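Local atomic coordinates of endo-1,4-b-d-mannanase (Trichoderma reesei, PDB entry 1QNR), a protein that hydrolyses internal beta-1,4-mannosidic linkages of mannans as the catalytic domain of a glycoside hydrolase family 5 endo-mannanase. Residues Tyr20-Leu32 against Ile45-Asn59. Numbering follows the deposited sequence. Where two conformers were deposited one is given.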
# COMPACT_ATOMS: atom_id res chain seq x y z
N TYR A 20 -1.20 -11.11 14.96
CA TYR A 20 -1.53 -11.06 13.51
C TYR A 20 -2.78 -10.21 13.24
O TYR A 20 -3.73 -10.23 14.02
CB TYR A 20 -1.82 -12.52 13.09
CG TYR A 20 -1.89 -12.67 11.55
CD1 TYR A 20 -3.06 -12.51 10.83
CD2 TYR A 20 -0.72 -13.04 10.86
CE1 TYR A 20 -3.11 -12.68 9.43
CE2 TYR A 20 -0.72 -13.21 9.46
CZ TYR A 20 -1.90 -13.03 8.77
OH TYR A 20 -1.97 -13.21 7.38
N PHE A 21 -2.76 -9.46 12.09
CA PHE A 21 -3.93 -8.64 11.74
C PHE A 21 -4.41 -8.98 10.33
O PHE A 21 -3.63 -9.38 9.44
CB PHE A 21 -3.61 -7.13 11.81
CG PHE A 21 -2.77 -6.58 10.66
CD1 PHE A 21 -3.32 -6.16 9.46
CD2 PHE A 21 -1.38 -6.49 10.82
CE1 PHE A 21 -2.51 -5.71 8.40
CE2 PHE A 21 -0.56 -6.01 9.77
CZ PHE A 21 -1.12 -5.58 8.58
N ALA A 22 -5.71 -8.78 10.12
CA ALA A 22 -6.26 -8.74 8.74
C ALA A 22 -6.65 -7.31 8.40
O ALA A 22 -7.20 -6.57 9.22
CB ALA A 22 -7.49 -9.66 8.56
N GLY A 23 -6.38 -6.94 7.12
CA GLY A 23 -6.79 -5.61 6.62
C GLY A 23 -7.29 -5.70 5.15
O GLY A 23 -7.51 -6.81 4.66
N THR A 24 -7.46 -4.54 4.52
CA THR A 24 -7.93 -4.53 3.11
C THR A 24 -7.38 -3.31 2.37
O THR A 24 -6.96 -2.34 3.01
CB THR A 24 -9.50 -4.51 3.07
OG1 THR A 24 -9.96 -4.66 1.69
CG2 THR A 24 -10.08 -3.15 3.57
N ASN A 25 -7.40 -3.39 1.03
CA ASN A 25 -7.04 -2.25 0.19
C ASN A 25 -8.29 -1.49 -0.23
O ASN A 25 -9.32 -2.11 -0.62
CB ASN A 25 -6.35 -2.73 -1.15
CG ASN A 25 -4.93 -3.15 -0.84
OD1 ASN A 25 -3.95 -2.37 -0.86
ND2 ASN A 25 -4.71 -4.46 -0.54
N CYS A 26 -8.27 -0.16 -0.07
CA CYS A 26 -9.36 0.74 -0.51
C CYS A 26 -8.77 1.99 -1.11
O CYS A 26 -8.76 3.10 -0.53
CB CYS A 26 -10.27 1.06 0.69
SG CYS A 26 -11.76 2.05 0.11
N TYR A 27 -8.15 1.86 -2.32
CA TYR A 27 -7.42 3.00 -2.90
C TYR A 27 -8.33 4.21 -3.03
O TYR A 27 -7.87 5.36 -2.82
CB TYR A 27 -6.72 2.66 -4.25
CG TYR A 27 -7.65 2.65 -5.46
CD1 TYR A 27 -7.94 3.86 -6.14
CD2 TYR A 27 -8.22 1.47 -5.90
CE1 TYR A 27 -8.84 3.83 -7.21
CE2 TYR A 27 -9.10 1.43 -6.98
CZ TYR A 27 -9.37 2.63 -7.62
OH TYR A 27 -10.26 2.62 -8.72
N TRP A 28 -9.58 3.91 -3.38
CA TRP A 28 -10.55 4.91 -3.84
C TRP A 28 -11.19 5.65 -2.67
O TRP A 28 -11.82 6.74 -2.84
CB TRP A 28 -11.62 4.17 -4.70
CG TRP A 28 -12.19 2.91 -4.09
CD1 TRP A 28 -11.80 1.63 -4.38
CD2 TRP A 28 -13.25 2.78 -3.08
NE1 TRP A 28 -12.53 0.71 -3.58
CE2 TRP A 28 -13.42 1.41 -2.79
CE3 TRP A 28 -14.08 3.71 -2.38
CZ2 TRP A 28 -14.39 0.88 -1.91
CZ3 TRP A 28 -15.00 3.18 -1.45
CH2 TRP A 28 -15.13 1.80 -1.23
N CYS A 29 -10.96 5.16 -1.44
CA CYS A 29 -11.51 5.85 -0.27
C CYS A 29 -11.00 7.30 -0.16
O CYS A 29 -11.68 8.27 0.23
CB CYS A 29 -11.04 5.02 1.00
SG CYS A 29 -12.11 3.53 1.43
N SER A 30 -9.71 7.49 -0.60
CA SER A 30 -9.09 8.84 -0.55
C SER A 30 -9.70 9.88 -1.46
O SER A 30 -9.38 11.07 -1.27
CB SER A 30 -7.58 8.72 -1.08
OG SER A 30 -6.95 7.77 -0.20
N PHE A 31 -10.53 9.47 -2.44
CA PHE A 31 -11.05 10.44 -3.43
C PHE A 31 -12.56 10.63 -3.26
O PHE A 31 -13.20 11.28 -4.09
CB PHE A 31 -10.71 9.91 -4.86
CG PHE A 31 -9.25 9.51 -5.06
CD1 PHE A 31 -8.23 10.31 -4.50
CD2 PHE A 31 -8.93 8.44 -5.89
CE1 PHE A 31 -6.87 9.92 -4.72
CE2 PHE A 31 -7.60 8.12 -6.14
CZ PHE A 31 -6.57 8.81 -5.51
N LEU A 32 -13.14 10.05 -2.23
CA LEU A 32 -14.59 10.27 -1.94
C LEU A 32 -14.80 11.73 -1.51
O LEU A 32 -14.14 12.20 -0.56
CB LEU A 32 -15.03 9.30 -0.84
CG LEU A 32 -15.01 7.83 -1.24
CD1 LEU A 32 -15.27 6.94 0.00
CD2 LEU A 32 -16.02 7.45 -2.33
N ILE A 45 -15.91 -1.75 7.30
CA ILE A 45 -14.58 -2.41 7.48
C ILE A 45 -14.31 -2.66 8.97
O ILE A 45 -13.89 -3.77 9.33
CB ILE A 45 -13.50 -1.47 6.87
CG1 ILE A 45 -13.64 -1.45 5.36
CG2 ILE A 45 -12.07 -1.88 7.27
CD1 ILE A 45 -12.72 -0.42 4.65
N SER A 46 -14.60 -1.70 9.86
CA SER A 46 -14.36 -1.89 11.29
C SER A 46 -15.28 -2.96 11.88
O SER A 46 -14.81 -3.84 12.64
CB SER A 46 -14.45 -0.56 11.98
OG SER A 46 -14.44 -0.73 13.42
N SER A 47 -16.59 -2.93 11.54
CA SER A 47 -17.47 -3.99 12.12
C SER A 47 -17.19 -5.38 11.60
O SER A 47 -17.47 -6.44 12.22
CB SER A 47 -18.95 -3.58 11.93
OG SER A 47 -19.30 -3.64 10.59
N SER A 48 -16.51 -5.53 10.42
CA SER A 48 -16.07 -6.83 9.92
C SER A 48 -14.85 -7.35 10.68
O SER A 48 -14.50 -8.53 10.51
CB SER A 48 -15.66 -6.63 8.42
OG SER A 48 -16.77 -6.35 7.58
N GLY A 49 -14.20 -6.53 11.48
CA GLY A 49 -13.04 -6.98 12.27
C GLY A 49 -11.68 -6.69 11.67
O GLY A 49 -10.68 -7.19 12.20
N LEU A 50 -11.66 -5.97 10.53
CA LEU A 50 -10.39 -5.60 9.90
C LEU A 50 -9.80 -4.42 10.67
O LEU A 50 -10.54 -3.51 11.13
CB LEU A 50 -10.66 -5.23 8.42
CG LEU A 50 -11.20 -6.41 7.57
CD1 LEU A 50 -11.50 -5.90 6.14
CD2 LEU A 50 -10.26 -7.60 7.52
N LYS A 51 -8.48 -4.37 10.69
CA LYS A 51 -7.83 -3.32 11.57
C LYS A 51 -7.05 -2.31 10.76
O LYS A 51 -6.70 -1.19 11.30
CB LYS A 51 -6.81 -4.01 12.53
CG LYS A 51 -7.57 -4.73 13.70
CD LYS A 51 -6.50 -5.27 14.72
CE LYS A 51 -7.26 -5.89 15.92
NZ LYS A 51 -6.27 -6.41 16.98
N VAL A 52 -6.73 -2.55 9.49
CA VAL A 52 -5.82 -1.71 8.67
C VAL A 52 -6.38 -1.56 7.25
O VAL A 52 -6.90 -2.56 6.68
CB VAL A 52 -4.41 -2.37 8.59
CG1 VAL A 52 -3.43 -1.36 7.90
CG2 VAL A 52 -3.83 -2.71 9.97
N VAL A 53 -6.33 -0.34 6.73
CA VAL A 53 -6.82 -0.02 5.38
C VAL A 53 -5.66 0.65 4.61
O VAL A 53 -5.02 1.57 5.13
CB VAL A 53 -8.05 0.95 5.38
CG1 VAL A 53 -8.65 1.07 3.96
CG2 VAL A 53 -9.11 0.44 6.33
N ARG A 54 -5.46 0.22 3.35
CA ARG A 54 -4.42 0.86 2.47
C ARG A 54 -5.15 1.80 1.52
O ARG A 54 -6.08 1.37 0.78
CB ARG A 54 -3.59 -0.25 1.82
CG ARG A 54 -2.44 0.34 0.95
CD ARG A 54 -1.37 -0.77 0.77
NE ARG A 54 -0.33 -0.41 -0.23
CZ ARG A 54 -0.40 -0.72 -1.54
NH1 ARG A 54 -1.49 -1.32 -2.05
NH2 ARG A 54 0.68 -0.46 -2.29
N VAL A 55 -4.77 3.10 1.51
CA VAL A 55 -5.49 4.15 0.67
C VAL A 55 -4.44 4.88 -0.15
O VAL A 55 -3.27 5.01 0.32
CB VAL A 55 -6.30 5.11 1.60
CG1 VAL A 55 -7.32 4.31 2.45
CG2 VAL A 55 -5.42 5.98 2.51
N TRP A 56 -4.81 5.44 -1.32
CA TRP A 56 -3.76 6.22 -2.07
C TRP A 56 -3.47 7.56 -1.39
O TRP A 56 -4.36 8.35 -1.03
CB TRP A 56 -4.20 6.46 -3.53
CG TRP A 56 -4.07 5.26 -4.45
CD1 TRP A 56 -4.47 5.32 -5.77
CD2 TRP A 56 -3.49 3.94 -4.25
NE1 TRP A 56 -4.13 4.14 -6.40
CE2 TRP A 56 -3.56 3.27 -5.49
CE3 TRP A 56 -2.95 3.27 -3.12
CZ2 TRP A 56 -3.06 1.96 -5.70
CZ3 TRP A 56 -2.47 1.94 -3.36
CH2 TRP A 56 -2.53 1.26 -4.63
N GLY A 57 -2.17 7.90 -1.30
CA GLY A 57 -1.77 9.24 -0.79
C GLY A 57 -1.33 10.18 -1.89
O GLY A 57 -0.71 11.24 -1.56
N PHE A 58 -1.72 9.90 -3.13
CA PHE A 58 -1.37 10.67 -4.31
C PHE A 58 -2.57 10.78 -5.26
O PHE A 58 -3.48 9.96 -5.25
CB PHE A 58 -0.20 9.96 -5.11
CG PHE A 58 -0.48 8.48 -5.45
CD1 PHE A 58 -1.25 8.17 -6.61
CD2 PHE A 58 -0.04 7.45 -4.64
CE1 PHE A 58 -1.53 6.83 -6.88
CE2 PHE A 58 -0.29 6.10 -4.93
CZ PHE A 58 -1.06 5.80 -6.06
N ASN A 59 -2.49 11.87 -6.07
CA ASN A 59 -3.42 12.04 -7.21
C ASN A 59 -2.80 13.17 -8.04
O ASN A 59 -2.97 14.39 -7.83
CB ASN A 59 -4.86 12.38 -6.70
CG ASN A 59 -5.88 12.33 -7.83
OD1 ASN A 59 -5.57 12.68 -8.97
ND2 ASN A 59 -7.14 11.92 -7.57
O HOH W 1 -5.99 -9.11 14.93
O HOH W 2 -4.06 -7.49 15.92
O HOH W 3 -7.69 -7.99 12.26
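The first beta-alpha-beta unit of the TIM barrel brings strands 21-25 and 52-54 side by side in parallel, joined through helix 35-47. Their backbone ladder runs from Lys51 N to Ala22 O (2.9 Å) through Thr24 N to Val52 O and Arg54 N to Thr24 O, and is carried past strand 21-25 by Cys26 N to Arg54 O (2.8 Å). On the helix-facing side, Leu50 CD1 and Ile45 CD1 close on the methyl of Thr24. On the other face, Val52 CG2 sits over the Phe21 ring, toward its rim, and Asn25 and Arg54 run alongside each other. Arg54 reaches Asn25 OD1 with NH1 (2.9 Å) because its chain is extended, CG lying anti to the backbone N (chi1 -177°); OD1 lies in the guanidinium plane although the two planar groups stand nearly perpendicular. Glu165, Glu275 and Glu276 supply its salt bridges.

Beyond the strands, Tyr27 CB rests over the five-membered ring of Trp56, 3.4 Å from its centroid, while the opposite face of the indole meets Phe58 CZ. Trp56 CZ3 lies over one face of the Arg54 guanidinium. Replacing Trp56 by alanine is likely to leave Tyr27 CB and the Phe58 ring without the surface between them and to uncover that guanidinium face. Ser30 OG donates to Trp56 O (2.8 Å), and Asn59 ND2 lies over the Phe31 ring (3.5 Å to CE1). The disulfide Cys26-Cys29 ties the turn after strand 21-25. The hydrogen bond to Asn25 OD1 and the bonds to the three glutamates together fix the rotation of the buried guanidinium.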